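Local atomic coordinates of aryl acylamidase (bacterium CSBL00001, PDB entry 4YJ6), a protein that probably hydrolyses the amide bond of N-acylated aryl amines, as a member of the amidase signature family of hydrolases. Residues A[269-275]-A[392-398]; A[285-290]-A[448-452]; A[296-300]-A[476-481]. All blocks are in the same frame, centred on the assembly; numbering follows the deposited sequence.

Interaction 1 (A[269-275]-A[392-398]); sequences KKIGLTL and FDLLLAP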
ATOM      1  N   LYS A 269       1.722 -15.996 -22.431  1.00 20.22           N
ATOM      2  CA  LYS A 269       1.021 -14.743 -22.172  1.00 18.75           C
ATOM      3  C   LYS A 269       1.528 -13.633 -23.060  1.00 20.42           C
ATOM      4  O   LYS A 269       2.699 -13.618 -23.421  1.00 20.79           O
ATOM      5  CB  LYS A 269       1.183 -14.338 -20.702  1.00 16.25           C
ATOM      6  CG  LYS A 269       0.495 -15.326 -19.742  1.00 19.03           C
ATOM      7  CD  LYS A 269      -1.027 -15.413 -19.990  1.00 23.57           C
ATOM      8  CE  LYS A 269      -1.700 -16.245 -18.876  1.00 25.94           C
ATOM      9  NZ  LYS A 269      -3.118 -16.487 -19.207  1.00 28.96           N
ATOM     10  N   LYS A 270       0.638 -12.698 -23.390  1.00 16.10           N
ATOM     11  CA  LYS A 270       0.963 -11.541 -24.219  1.00 18.52           C
ATOM     12  C   LYS A 270       1.051 -10.362 -23.296  1.00 15.23           C
ATOM     13  O   LYS A 270       0.081 -10.016 -22.606  1.00 16.68           O
ATOM     14  CB  LYS A 270      -0.127 -11.265 -25.244  1.00 19.23           C
ATOM     15  CG  LYS A 270      -0.223 -12.281 -26.348  1.00 28.25           C
ATOM     16  CD  LYS A 270      -1.066 -11.731 -27.519  1.00 33.18           C
ATOM     17  CE  LYS A 270      -0.773 -10.216 -27.854  1.00 31.48           C
ATOM     18  NZ  LYS A 270       0.644  -9.894 -28.338  1.00 34.51           N
ATOM     19  N   ILE A 271       2.217  -9.762 -23.234  1.00 13.87           N
ATOM     20  CA  ILE A 271       2.476  -8.766 -22.206  1.00 13.34           C
ATOM     21  C   ILE A 271       2.820  -7.453 -22.888  1.00 15.40           C
ATOM     22  O   ILE A 271       3.693  -7.421 -23.765  1.00 14.71           O
ATOM     23  CB  ILE A 271       3.626  -9.202 -21.330  1.00 13.58           C
ATOM     24  CG1 ILE A 271       3.266 -10.541 -20.633  1.00 12.95           C
ATOM     25  CG2 ILE A 271       3.956  -8.106 -20.283  1.00 12.87           C
ATOM     26  CD1 ILE A 271       4.327 -11.039 -19.630  1.00 15.61           C
ATOM     27  N   GLY A 272       2.132  -6.383 -22.501  1.00 11.55           N
ATOM     28  CA  GLY A 272       2.459  -5.058 -23.005  1.00 13.60           C
ATOM     29  C   GLY A 272       3.392  -4.357 -22.038  1.00 14.96           C
ATOM     30  O   GLY A 272       3.380  -4.660 -20.848  1.00 12.71           O
ATOM     31  N   LEU A 273       4.270  -3.490 -22.569  1.00 12.34           N
ATOM     32  CA  LEU A 273       5.273  -2.798 -21.747  1.00 12.36           C
ATOM     33  C   LEU A 273       5.208  -1.300 -22.049  1.00 13.13           C
ATOM     34  O   LEU A 273       5.122  -0.892 -23.214  1.00 11.94           O
ATOM     35  CB  LEU A 273       6.679  -3.335 -22.095  1.00 11.43           C
ATOM     36  CG  LEU A 273       7.849  -2.578 -21.482  1.00 13.09           C
ATOM     37  CD1 LEU A 273       7.812  -2.650 -19.965  1.00 13.56           C
ATOM     38  CD2 LEU A 273       9.191  -3.151 -22.045  1.00 14.25           C
ATOM     39  N   THR A 274       5.203  -0.469 -21.005  1.00 12.48           N
ATOM     40  CA  THR A 274       5.371   0.978 -21.198  1.00 12.35           C
ATOM     41  C   THR A 274       6.362   1.491 -20.176  1.00 16.39           C
ATOM     42  O   THR A 274       6.364   1.036 -19.039  1.00 13.41           O
ATOM     43  CB  THR A 274       4.044   1.732 -21.056  1.00 13.39           C
ATOM     44  OG1 THR A 274       4.275   3.135 -21.232  1.00 14.46           O
ATOM     45  CG2 THR A 274       3.357   1.450 -19.657  1.00 15.08           C
ATOM     46  N   LEU A 275       7.243   2.414 -20.566  1.00 12.86           N
ATOM     47  CA  LEU A 275       8.179   2.962 -19.593  1.00 12.19           C
ATOM     48  C   LEU A 275       7.705   4.258 -18.940  1.00 12.89           C
ATOM     49  O   LEU A 275       8.338   4.744 -18.019  1.00 14.26           O
ATOM     50  CB  LEU A 275       9.570   3.140 -20.238  1.00 15.52           C
ATOM     51  CG  LEU A 275      10.098   1.818 -20.811  1.00 16.55           C
ATOM     52  CD1 LEU A 275      11.427   2.064 -21.542  1.00 19.09           C
ATOM     53  CD2 LEU A 275      10.260   0.732 -19.729  1.00 17.26           C
ATOM     54  N   PHE A 392      -3.919  -7.626 -24.713  1.00 14.00           N
ATOM     55  CA  PHE A 392      -2.824  -8.154 -23.907  1.00 14.02           C
ATOM     56  C   PHE A 392      -3.358  -8.759 -22.632  1.00 14.21           C
ATOM     57  O   PHE A 392      -4.427  -8.368 -22.134  1.00 13.79           O
ATOM     58  CB  PHE A 392      -1.825  -7.029 -23.548  1.00 12.35           C
ATOM     59  CG  PHE A 392      -1.084  -6.501 -24.782  1.00 11.94           C
ATOM     60  CD1 PHE A 392       0.090  -7.089 -25.188  1.00 14.33           C
ATOM     61  CD2 PHE A 392      -1.613  -5.451 -25.500  1.00 14.82           C
ATOM     62  CE1 PHE A 392       0.750  -6.622 -26.349  1.00 15.68           C
ATOM     63  CE2 PHE A 392      -0.985  -4.974 -26.649  1.00 20.41           C
ATOM     64  CZ  PHE A 392       0.215  -5.553 -27.064  1.00 19.90           C
ATOM     65  N   ASP A 393      -2.590  -9.697 -22.095  1.00 13.67           N
ATOM     66  CA  ASP A 393      -2.907 -10.336 -20.829  1.00 15.52           C
ATOM     67  C   ASP A 393      -2.390  -9.562 -19.613  1.00 14.50           C
ATOM     68  O   ASP A 393      -2.926  -9.706 -18.536  1.00 18.04           O
ATOM     69  CB  ASP A 393      -2.317 -11.762 -20.810  1.00 18.99           C
ATOM     70  CG  ASP A 393      -2.827 -12.612 -21.959  1.00 21.64           C
ATOM     71  OD1 ASP A 393      -4.064 -12.737 -22.099  1.00 24.20           O
ATOM     72  OD2 ASP A 393      -2.016 -13.131 -22.745  1.00 19.16           O
ATOM     73  N   LEU A 394      -1.351  -8.756 -19.779  1.00 12.14           N
ATOM     74  CA  LEU A 394      -0.707  -8.069 -18.666  1.00 10.63           C
ATOM     75  C   LEU A 394      -0.108  -6.795 -19.204  1.00 12.23           C
ATOM     76  O   LEU A 394       0.202  -6.733 -20.384  1.00 11.85           O
ATOM     77  CB  LEU A 394       0.439  -8.900 -18.081  1.00 13.38           C
ATOM     78  CG  LEU A 394       0.098 -10.161 -17.294  1.00 19.95           C
ATOM     79  CD1 LEU A 394       1.375 -11.021 -17.160  1.00 21.14           C
ATOM     80  CD2 LEU A 394      -0.505  -9.847 -15.895  1.00 12.94           C
ATOM     81  N   LEU A 395       0.075  -5.805 -18.334  1.00 10.90           N
ATOM     82  CA  LEU A 395       0.786  -4.586 -18.705  1.00 11.38           C
ATOM     83  C   LEU A 395       1.862  -4.362 -17.655  1.00 12.70           C
ATOM     84  O   LEU A 395       1.588  -4.457 -16.457  1.00 12.65           O
ATOM     85  CB  LEU A 395      -0.167  -3.399 -18.728  1.00 10.76           C
ATOM     86  CG  LEU A 395       0.431  -2.013 -18.947  1.00 11.83           C
ATOM     87  CD1 LEU A 395       1.129  -1.989 -20.290  1.00 10.94           C
ATOM     88  CD2 LEU A 395      -0.691  -0.970 -18.867  1.00 14.63           C
ATOM     89  N   LEU A 396       3.077  -4.087 -18.101  1.00  9.33           N
ATOM     90  CA  LEU A 396       4.195  -3.764 -17.208  1.00 11.13           C
ATOM     91  C   LEU A 396       4.545  -2.295 -17.338  1.00 12.92           C
ATOM     92  O   LEU A 396       4.526  -1.745 -18.436  1.00 11.41           O
ATOM     93  CB  LEU A 396       5.445  -4.568 -17.584  1.00 11.06           C
ATOM     94  CG  LEU A 396       5.259  -6.067 -17.661  1.00 10.56           C
ATOM     95  CD1 LEU A 396       6.561  -6.706 -18.165  1.00 12.85           C
ATOM     96  CD2 LEU A 396       4.858  -6.582 -16.271  1.00 10.77           C
ATOM     97  N   ALA A 397       4.952  -1.691 -16.233  1.00 12.10           N
ATOM     98  CA  ALA A 397       5.395  -0.292 -16.218  1.00 12.06           C
ATOM     99  C   ALA A 397       6.276  -0.125 -14.998  1.00 12.94           C
ATOM    100  O   ALA A 397       6.273  -0.982 -14.134  1.00 12.38           O
ATOM    101  CB  ALA A 397       4.160   0.671 -16.155  1.00 13.00           C
ATOM    102  N   PRO A 398       7.052   0.968 -14.910  1.00 11.33           N
ATOM    103  CA  PRO A 398       7.698   1.243 -13.626  1.00 11.46           C
ATOM    104  C   PRO A 398       6.606   1.611 -12.630  1.00 12.24           C
ATOM    105  O   PRO A 398       5.645   2.278 -13.008  1.00 12.32           O
ATOM    106  CB  PRO A 398       8.585   2.484 -13.893  1.00 11.70           C
ATOM    107  CG  PRO A 398       8.589   2.657 -15.441  1.00 11.56           C
ATOM    108  CD  PRO A 398       7.259   2.050 -15.894  1.00 13.89           C
TER

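Interaction 2 (A[285-290]-A[448-452]); sequences EIQDLI and AGLID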
ATOM      1  N   GLU A 285      17.267   6.030 -15.410  1.00 16.52           N
ATOM      2  CA  GLU A 285      17.763   4.807 -14.781  1.00 18.18           C
ATOM      3  C   GLU A 285      16.621   3.822 -14.438  1.00 17.42           C
ATOM      4  O   GLU A 285      16.791   2.600 -14.478  1.00 15.33           O
ATOM      5  CB  GLU A 285      18.548   5.117 -13.495  1.00 19.94           C
ATOM      6  CG  GLU A 285      19.792   5.963 -13.732  1.00 23.73           C
ATOM      7  CD  GLU A 285      19.523   7.474 -13.820  1.00 27.35           C
ATOM      8  OE1 GLU A 285      18.370   7.968 -13.613  1.00 24.54           O
ATOM      9  OE2 GLU A 285      20.510   8.198 -14.100  1.00 35.77           O
ATOM     10  N   ILE A 286      15.487   4.389 -14.089  1.00 16.64           N
ATOM     11  CA  ILE A 286      14.296   3.580 -13.785  1.00 14.17           C
ATOM     12  C   ILE A 286      13.758   2.977 -15.085  1.00 14.27           C
ATOM     13  O   ILE A 286      13.509   1.772 -15.167  1.00 14.14           O
ATOM     14  CB  ILE A 286      13.231   4.420 -13.110  1.00 16.65           C
ATOM     15  CG1 ILE A 286      13.653   4.716 -11.659  1.00 16.06           C
ATOM     16  CG2 ILE A 286      11.840   3.664 -13.132  1.00 13.91           C
ATOM     17  CD1 ILE A 286      12.698   5.683 -10.936  1.00 15.98           C
ATOM     18  N   GLN A 287      13.659   3.793 -16.136  1.00 14.53           N
ATOM     19  CA  GLN A 287      13.257   3.244 -17.436  1.00 15.22           C
ATOM     20  C   GLN A 287      14.145   2.069 -17.850  1.00 17.46           C
ATOM     21  O   GLN A 287      13.662   1.017 -18.282  1.00 16.23           O
ATOM     22  CB  GLN A 287      13.292   4.305 -18.522  1.00 14.10           C
ATOM     23  CG  GLN A 287      12.385   5.476 -18.275  1.00 16.11           C
ATOM     24  CD  GLN A 287      12.236   6.357 -19.518  1.00 18.22           C
ATOM     25  OE1 GLN A 287      12.071   5.854 -20.634  1.00 20.20           O
ATOM     26  NE2 GLN A 287      12.316   7.675 -19.322  1.00 19.36           N
ATOM     27  N   ASP A 288      15.457   2.244 -17.743  1.00 16.75           N
ATOM     28  CA  ASP A 288      16.350   1.172 -18.142  1.00 17.88           C
ATOM     29  C   ASP A 288      16.189  -0.094 -17.321  1.00 17.26           C
ATOM     30  O   ASP A 288      16.269  -1.220 -17.852  1.00 17.64           O
ATOM     31  CB  ASP A 288      17.823   1.629 -18.047  1.00 19.90           C
ATOM     32  CG  ASP A 288      18.161   2.735 -19.036  1.00 26.42           C
ATOM     33  OD1 ASP A 288      17.374   2.977 -19.985  1.00 23.07           O
ATOM     34  OD2 ASP A 288      19.231   3.360 -18.839  1.00 25.95           O
ATOM     35  N   LEU A 289      15.982   0.081 -16.022  1.00 15.06           N
ATOM     36  CA  LEU A 289      15.851  -1.060 -15.130  1.00 14.69           C
ATOM     37  C   LEU A 289      14.588  -1.836 -15.489  1.00 15.42           C
ATOM     38  O   LEU A 289      14.574  -3.054 -15.475  1.00 14.53           O
ATOM     39  CB  LEU A 289      15.802  -0.586 -13.660  1.00 14.01           C
ATOM     40  CG  LEU A 289      15.705  -1.684 -12.614  1.00 17.09           C
ATOM     41  CD1 LEU A 289      16.991  -2.509 -12.558  1.00 19.50           C
ATOM     42  CD2 LEU A 289      15.370  -1.039 -11.229  1.00 17.58           C
ATOM     43  N   ILE A 290      13.519  -1.120 -15.819  1.00 15.63           N
ATOM     44  CA  ILE A 290      12.259  -1.790 -16.152  1.00 15.54           C
ATOM     45  C   ILE A 290      12.353  -2.479 -17.531  1.00 14.97           C
ATOM     46  O   ILE A 290      11.768  -3.552 -17.746  1.00 15.21           O
ATOM     47  CB  ILE A 290      11.060  -0.809 -16.093  1.00 15.84           C
ATOM     48  CG1 ILE A 290      10.920  -0.204 -14.686  1.00 18.17           C
ATOM     49  CG2 ILE A 290       9.751  -1.498 -16.565  1.00 19.45           C
ATOM     50  CD1 ILE A 290      10.978  -1.164 -13.566  1.00 16.85           C
ATOM     51  N   ALA A 448      12.306  -4.608  -8.571  1.00 11.88           N
ATOM     52  CA  ALA A 448      12.968  -4.839  -9.855  1.00 14.85           C
ATOM     53  C   ALA A 448      14.478  -4.750  -9.738  1.00 17.37           C
ATOM     54  O   ALA A 448      15.163  -4.953 -10.732  1.00 17.27           O
ATOM     55  CB  ALA A 448      12.473  -3.812 -10.881  1.00 14.87           C
ATOM     56  N   GLY A 449      14.982  -4.403  -8.554  1.00 16.46           N
ATOM     57  CA  GLY A 449      16.423  -4.221  -8.373  1.00 19.42           C
ATOM     58  C   GLY A 449      16.784  -2.955  -7.626  1.00 18.21           C
ATOM     59  O   GLY A 449      15.926  -2.279  -7.063  1.00 17.00           O
ATOM     60  N   LEU A 450      18.082  -2.625  -7.591  1.00 15.97           N
ATOM     61  CA  LEU A 450      18.539  -1.403  -6.938  1.00 16.65           C
ATOM     62  C   LEU A 450      19.222  -0.470  -7.943  1.00 17.56           C
ATOM     63  O   LEU A 450      19.847  -0.929  -8.907  1.00 20.52           O
ATOM     64  CB  LEU A 450      19.572  -1.712  -5.851  1.00 17.13           C
ATOM     65  CG  LEU A 450      19.198  -2.721  -4.785  1.00 18.74           C
ATOM     66  CD1 LEU A 450      20.419  -2.938  -3.880  1.00 22.91           C
ATOM     67  CD2 LEU A 450      17.957  -2.229  -3.989  1.00 16.50           C
ATOM     68  N   ILE A 451      19.063   0.825  -7.707  1.00 15.89           N
ATOM     69  CA  ILE A 451      19.754   1.864  -8.461  1.00 21.05           C
ATOM     70  C   ILE A 451      20.477   2.687  -7.428  1.00 20.28           C
ATOM     71  O   ILE A 451      19.861   3.282  -6.533  1.00 18.16           O
ATOM     72  CB  ILE A 451      18.756   2.711  -9.290  1.00 20.18           C
ATOM     73  CG1 ILE A 451      18.108   1.798 -10.350  1.00 19.28           C
ATOM     74  CG2 ILE A 451      19.463   3.930  -9.956  1.00 24.15           C
ATOM     75  CD1 ILE A 451      16.891   2.387 -11.069  1.00 18.74           C
ATOM     76  N   ASP A 452      21.807   2.686  -7.516  1.00 20.52           N
ATOM     77  CA  ASP A 452      22.623   3.397  -6.525  1.00 23.78           C
ATOM     78  C   ASP A 452      22.210   3.040  -5.087  1.00 20.92           C
ATOM     79  O   ASP A 452      22.111   3.908  -4.225  1.00 21.82           O
ATOM     80  CB  ASP A 452      22.507   4.900  -6.745  1.00 25.95           C
ATOM     81  CG  ASP A 452      23.650   5.689  -6.085  1.00 35.65           C
ATOM     82  OD1 ASP A 452      24.693   5.073  -5.759  1.00 36.12           O
ATOM     83  OD2 ASP A 452      23.505   6.926  -5.902  1.00 35.68           O
TER
HETATM   84  O   HOH W   1      15.420  -5.452 -13.385  1.00 25.43           O

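Interaction 3 (A[296-300]-A[476-481]); sequences VFTEL and AFERAS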
ATOM      1  N   VAL A 296      12.858 -10.440 -18.430  1.00 17.09           N
ATOM      2  CA  VAL A 296      12.797 -11.665 -17.632  1.00 17.93           C
ATOM      3  C   VAL A 296      11.627 -12.505 -18.118  1.00 17.32           C
ATOM      4  O   VAL A 296      11.717 -13.731 -18.201  1.00 16.71           O
ATOM      5  CB  VAL A 296      12.691 -11.353 -16.131  1.00 16.75           C
ATOM      6  CG1 VAL A 296      12.408 -12.660 -15.300  1.00 17.84           C
ATOM      7  CG2 VAL A 296      13.971 -10.643 -15.653  1.00 18.82           C
ATOM      8  N   PHE A 297      10.529 -11.844 -18.482  1.00 14.73           N
ATOM      9  CA  PHE A 297       9.344 -12.578 -18.899  1.00 16.25           C
ATOM     10  C   PHE A 297       9.507 -13.251 -20.265  1.00 17.89           C
ATOM     11  O   PHE A 297       8.935 -14.305 -20.497  1.00 17.59           O
ATOM     12  CB  PHE A 297       8.150 -11.649 -18.936  1.00 18.99           C
ATOM     13  CG  PHE A 297       7.716 -11.209 -17.562  1.00 14.28           C
ATOM     14  CD1 PHE A 297       7.124 -12.105 -16.695  1.00 17.39           C
ATOM     15  CD2 PHE A 297       7.915  -9.910 -17.135  1.00 14.37           C
ATOM     16  CE1 PHE A 297       6.726 -11.690 -15.395  1.00 15.30           C
ATOM     17  CE2 PHE A 297       7.514  -9.506 -15.844  1.00 16.26           C
ATOM     18  CZ  PHE A 297       6.921 -10.402 -14.995  1.00 15.16           C
ATOM     19  N   THR A 298      10.303 -12.649 -21.141  1.00 19.60           N
ATOM     20  CA  THR A 298      10.490 -13.249 -22.462  1.00 19.04           C
ATOM     21  C   THR A 298      11.239 -14.576 -22.301  1.00 23.50           C
ATOM     22  O   THR A 298      11.017 -15.504 -23.065  1.00 26.08           O
ATOM     23  CB  THR A 298      11.270 -12.338 -23.429  1.00 22.54           C
ATOM     24  OG1 THR A 298      12.622 -12.241 -22.986  1.00 31.87           O
ATOM     25  CG2 THR A 298      10.673 -10.971 -23.530  1.00 19.64           C
ATOM     26  N   GLU A 299      12.115 -14.677 -21.306  1.00 25.29           N
ATOM     27  CA  GLU A 299      12.821 -15.943 -21.051  1.00 25.49           C
ATOM     28  C   GLU A 299      11.934 -17.010 -20.453  1.00 30.12           C
ATOM     29  O   GLU A 299      12.261 -18.201 -20.512  1.00 32.07           O
ATOM     30  CB  GLU A 299      14.006 -15.716 -20.124  1.00 28.45           C
ATOM     31  CG  GLU A 299      15.087 -14.915 -20.756  1.00 31.65           C
ATOM     32  CD  GLU A 299      15.555 -15.529 -22.067  1.00 37.45           C
ATOM     33  OE1 GLU A 299      15.885 -16.742 -22.058  1.00 39.29           O
ATOM     34  OE2 GLU A 299      15.572 -14.806 -23.106  1.00 38.74           O
ATOM     35  N   LEU A 300      10.823 -16.598 -19.841  1.00 22.14           N
ATOM     36  CA  LEU A 300       9.875 -17.543 -19.298  1.00 24.54           C
ATOM     37  C   LEU A 300       8.778 -17.963 -20.276  1.00 27.26           C
ATOM     38  O   LEU A 300       7.809 -18.609 -19.888  1.00 26.64           O
ATOM     39  CB  LEU A 300       9.246 -16.957 -18.032  1.00 20.51           C
ATOM     40  CG  LEU A 300      10.267 -16.600 -16.958  1.00 21.20           C
ATOM     41  CD1 LEU A 300       9.554 -15.871 -15.840  1.00 18.31           C
ATOM     42  CD2 LEU A 300      10.975 -17.849 -16.396  1.00 23.58           C
ATOM     43  N   ALA A 476       6.269 -15.709 -10.878  1.00 11.88           N
ATOM     44  CA  ALA A 476       7.192 -16.125 -11.944  1.00 12.21           C
ATOM     45  C   ALA A 476       8.419 -15.207 -11.961  1.00 13.08           C
ATOM     46  O   ALA A 476       9.589 -15.662 -12.080  1.00 14.57           O
ATOM     47  CB  ALA A 476       6.460 -16.112 -13.269  1.00 10.43           C
ATOM     48  N   PHE A 477       8.184 -13.904 -11.846  1.00 12.80           N
ATOM     49  CA  PHE A 477       9.291 -12.941 -11.816  1.00 14.56           C
ATOM     50  C   PHE A 477      10.136 -13.154 -10.551  1.00 13.82           C
ATOM     51  O   PHE A 477      11.350 -13.085 -10.593  1.00 15.47           O
ATOM     52  CB  PHE A 477       8.745 -11.508 -11.882  1.00 13.25           C
ATOM     53  CG  PHE A 477       9.807 -10.459 -11.955  1.00 14.61           C
ATOM     54  CD1 PHE A 477      10.396 -10.154 -13.175  1.00 14.27           C
ATOM     55  CD2 PHE A 477      10.231  -9.790 -10.804  1.00 14.68           C
ATOM     56  CE1 PHE A 477      11.413  -9.187 -13.252  1.00 17.42           C
ATOM     57  CE2 PHE A 477      11.221  -8.807 -10.862  1.00 15.75           C
ATOM     58  CZ  PHE A 477      11.822  -8.504 -12.088  1.00 17.08           C
ATOM     59  N   GLU A 478       9.497 -13.435  -9.415  1.00 10.62           N
ATOM     60  CA  GLU A 478      10.197 -13.622  -8.172  1.00 11.92           C
ATOM     61  C   GLU A 478      11.175 -14.794  -8.276  1.00 14.48           C
ATOM     62  O   GLU A 478      12.277 -14.728  -7.725  1.00 15.18           O
ATOM     63  CB  GLU A 478       9.151 -13.904  -7.063  1.00 11.11           C
ATOM     64  CG  GLU A 478       9.727 -14.040  -5.666  1.00 12.70           C
ATOM     65  CD  GLU A 478       8.616 -14.360  -4.672  1.00 13.61           C
ATOM     66  OE1 GLU A 478       7.783 -15.231  -4.985  1.00 16.50           O
ATOM     67  OE2 GLU A 478       8.615 -13.745  -3.609  1.00 16.31           O
ATOM     68  N   ARG A 479      10.767 -15.858  -8.952  1.00 12.73           N
ATOM     69  CA  ARG A 479      11.634 -17.030  -9.102  1.00 14.80           C
ATOM     70  C   ARG A 479      12.819 -16.711 -10.017  1.00 17.96           C
ATOM     71  O   ARG A 479      13.955 -17.103  -9.741  1.00 16.59           O
ATOM     72  CB  ARG A 479      10.869 -18.184  -9.712  1.00 14.72           C
ATOM     73  CG  ARG A 479       9.891 -18.840  -8.728  1.00 16.55           C
ATOM     74  CD  ARG A 479       9.334 -20.126  -9.304  1.00 17.58           C
ATOM     75  NE  ARG A 479       8.428 -19.891 -10.433  1.00 18.70           N
ATOM     76  CZ  ARG A 479       7.124 -19.640 -10.318  1.00 17.93           C
ATOM     77  NH1 ARG A 479       6.559 -19.621  -9.125  1.00 19.00           N
ATOM     78  NH2 ARG A 479       6.373 -19.456 -11.401  1.00 18.82           N
ATOM     79  N   ALA A 480      12.528 -16.008 -11.108  1.00 16.13           N
ATOM     80  CA  ALA A 480      13.537 -15.776 -12.171  1.00 15.46           C
ATOM     81  C   ALA A 480      14.461 -14.605 -11.866  1.00 17.22           C
ATOM     82  O   ALA A 480      15.611 -14.556 -12.335  1.00 20.49           O
ATOM     83  CB  ALA A 480      12.844 -15.549 -13.486  1.00 17.05           C
ATOM     84  N   SER A 481      13.953 -13.647 -11.105  1.00 14.56           N
ATOM     85  CA  SER A 481      14.668 -12.419 -10.775  1.00 14.78           C
ATOM     86  C   SER A 481      14.454 -12.070  -9.307  1.00 15.64           C
ATOM     87  O   SER A 481      13.796 -11.082  -8.970  1.00 15.97           O
ATOM     88  CB  SER A 481      14.154 -11.286 -11.691  1.00 18.09           C
ATOM     89  OG  SER A 481      14.812 -10.032 -11.452  1.00 18.95           O
TER

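Interaction 1 (A[269-275]-A[392-398])
K270 meets two neighbours of the 392-398 segment at once, D393 near its root and F392 near its tip. Its CB lies 3.6 Å from D393 OD2 and its CG a little farther from the same oxygen. With chi3 and chi4 both turned (41° and 63°), the chain then folds back, bringing CE over toward CD1 and CE1 of the F392 ring and setting NZ 3.8 Å from F392 CE1, in an oblique approach; the ammonium makes a long, weak ion pair with E305. D393 grips the backbone of K270 twice: OD2 takes K270 N through its anti lone pair at 2.8 Å, and D393 N gives a hydrogen bond to K270 O at 2.7 Å. Beyond it the strands run parallel, joined by G272 N to L394 O (2.9 Å), L396 N to G272 O (2.8 Å) and T274 N to L396 O (2.9 Å). The F392 ring lies over G272, whose CA makes a CH-pi contact 4.2 Å from the F392 ring centroid. On the opposite sheet face, I271 lies alongside L394, and its CG2 reaches CG and CD1 of L396. The chemistry thus changes along the pair: a carboxylate supplies the acceptor for K270 N where regular pairing begins, whereas the buried strand interior relies on backbone hydrogen bonds and interlocking aliphatic branches.

Interaction 2 (A[285-290]-A[448-452])
From E285 beside I451 to I290 beside A448, helix segment 285-290 runs roughly antiparallel to strand 448-451, at 147°, with the two axes 9.0 Å apart at their closest. I451 reaches out from the strand toward the first helical turn. Its CD1 comes within 3.4 Å of E285 O, a carbonyl already bonded inside the helix to L289 N, while its CG2 lies against E285 CB at 3.8 Å. I286 CG1 meets I451 CD1, the two side chains at about a right angle. One turn on, L289 points toward the strand and slides past I451 in the opposite direction, with L289 CD2 3.8 Å from I451 CD1. Because its CG stands trans to the backbone N (chi1 -178°), the fork is extended across to A448, where L289 CD1 lies 3.6 Å from A448 O and CD2 approaches A448 CB. I290 CD1 closes on that CB as well. An alanine in place of the leucine is likely to leave I451 CD1 and A448 without the fork that lies between them, opening a gap under the helix. A water adds a polar link between the two backbones, donating to A448 O at 2.7 Å and, at a longer 3.3 Å, to L289 O. G449 has backbone angles that by themselves call for glycine. Helix 284-299 also touches A456 and M458 of strand 454-462, so the arrangement is a helix packed roughly lengthwise against the antiparallel pair 443-451 and 454-462, as in the alpha/beta core of amidase signature enzymes.

Interaction 3 (A[296-300]-A[476-481])
V296 fits into the groove between F477 and A480, using both of its methyls. With chi1 at 171°, CG1 points away from the backbone N and onto A480 CB at 3.4 Å, the closest contact between the segments and tighter than usual for two carbons. The other methyl, CG2, turns to the ring of F477, 3.8 Å from CE1, and lies 4.0 Å from S481 CB. V296 CB itself lies near CD1 and CE1 of the same ring, and the two side chains cross at about a right angle. S481 CB covers one face of the F477 ring from within its own segment, offset toward the rim, just where the helix comes to its end.

F297 starts out to one side, yet the end of its ring comes back to F477: F297 CZ is 3.8 Å from F477 CB. The two aromatic planes meet obliquely, inclined by 31° with centroids 5.7 Å apart. L300 completes the interface. Its CD1 lies 3.8 Å from A476 O and 4.0 Å from A476 CB, and the same methyl approaches A480 CB. The small alanines, one turn apart, probably allow L300 to approach the backbone of the second helix.

The side chains meet one another through carbon atoms alone. Outside the two segments, R479 NH1 bonds to L262 O and E478 OE2 to V231 N, tying the same helix to other parts of the chain. F297 and F477 both rest on M458 of strand 454-462, so helices 284-299 and 467-480 lie side by side on one face of the central mixed sheet, an arrangement of the helical layers that flank the sheet in the amidase signature fold.

How the interactions relate
The three contacts lie where helices cover one face of the mixed sheet. Their first segments come in the chain order 269-275, 285-290, 296-300, and their partners follow in that same order, so the connections cross and a continuous run from strand 270-273 into helix 284-299 is tied to three later elements. Interactions 2 and 3 use opposite ends of that helix, their centres about 16 Å apart. Interaction 1 lies about 17 Å from interaction 2 and 14 Å from interaction 3, centre to centre, and touches both: P398 packs on I286 and I290, while L396 and I271 pack on F297. The helix thereby joins the sheet's parallel strands, its antiparallel strands and helix 467-480.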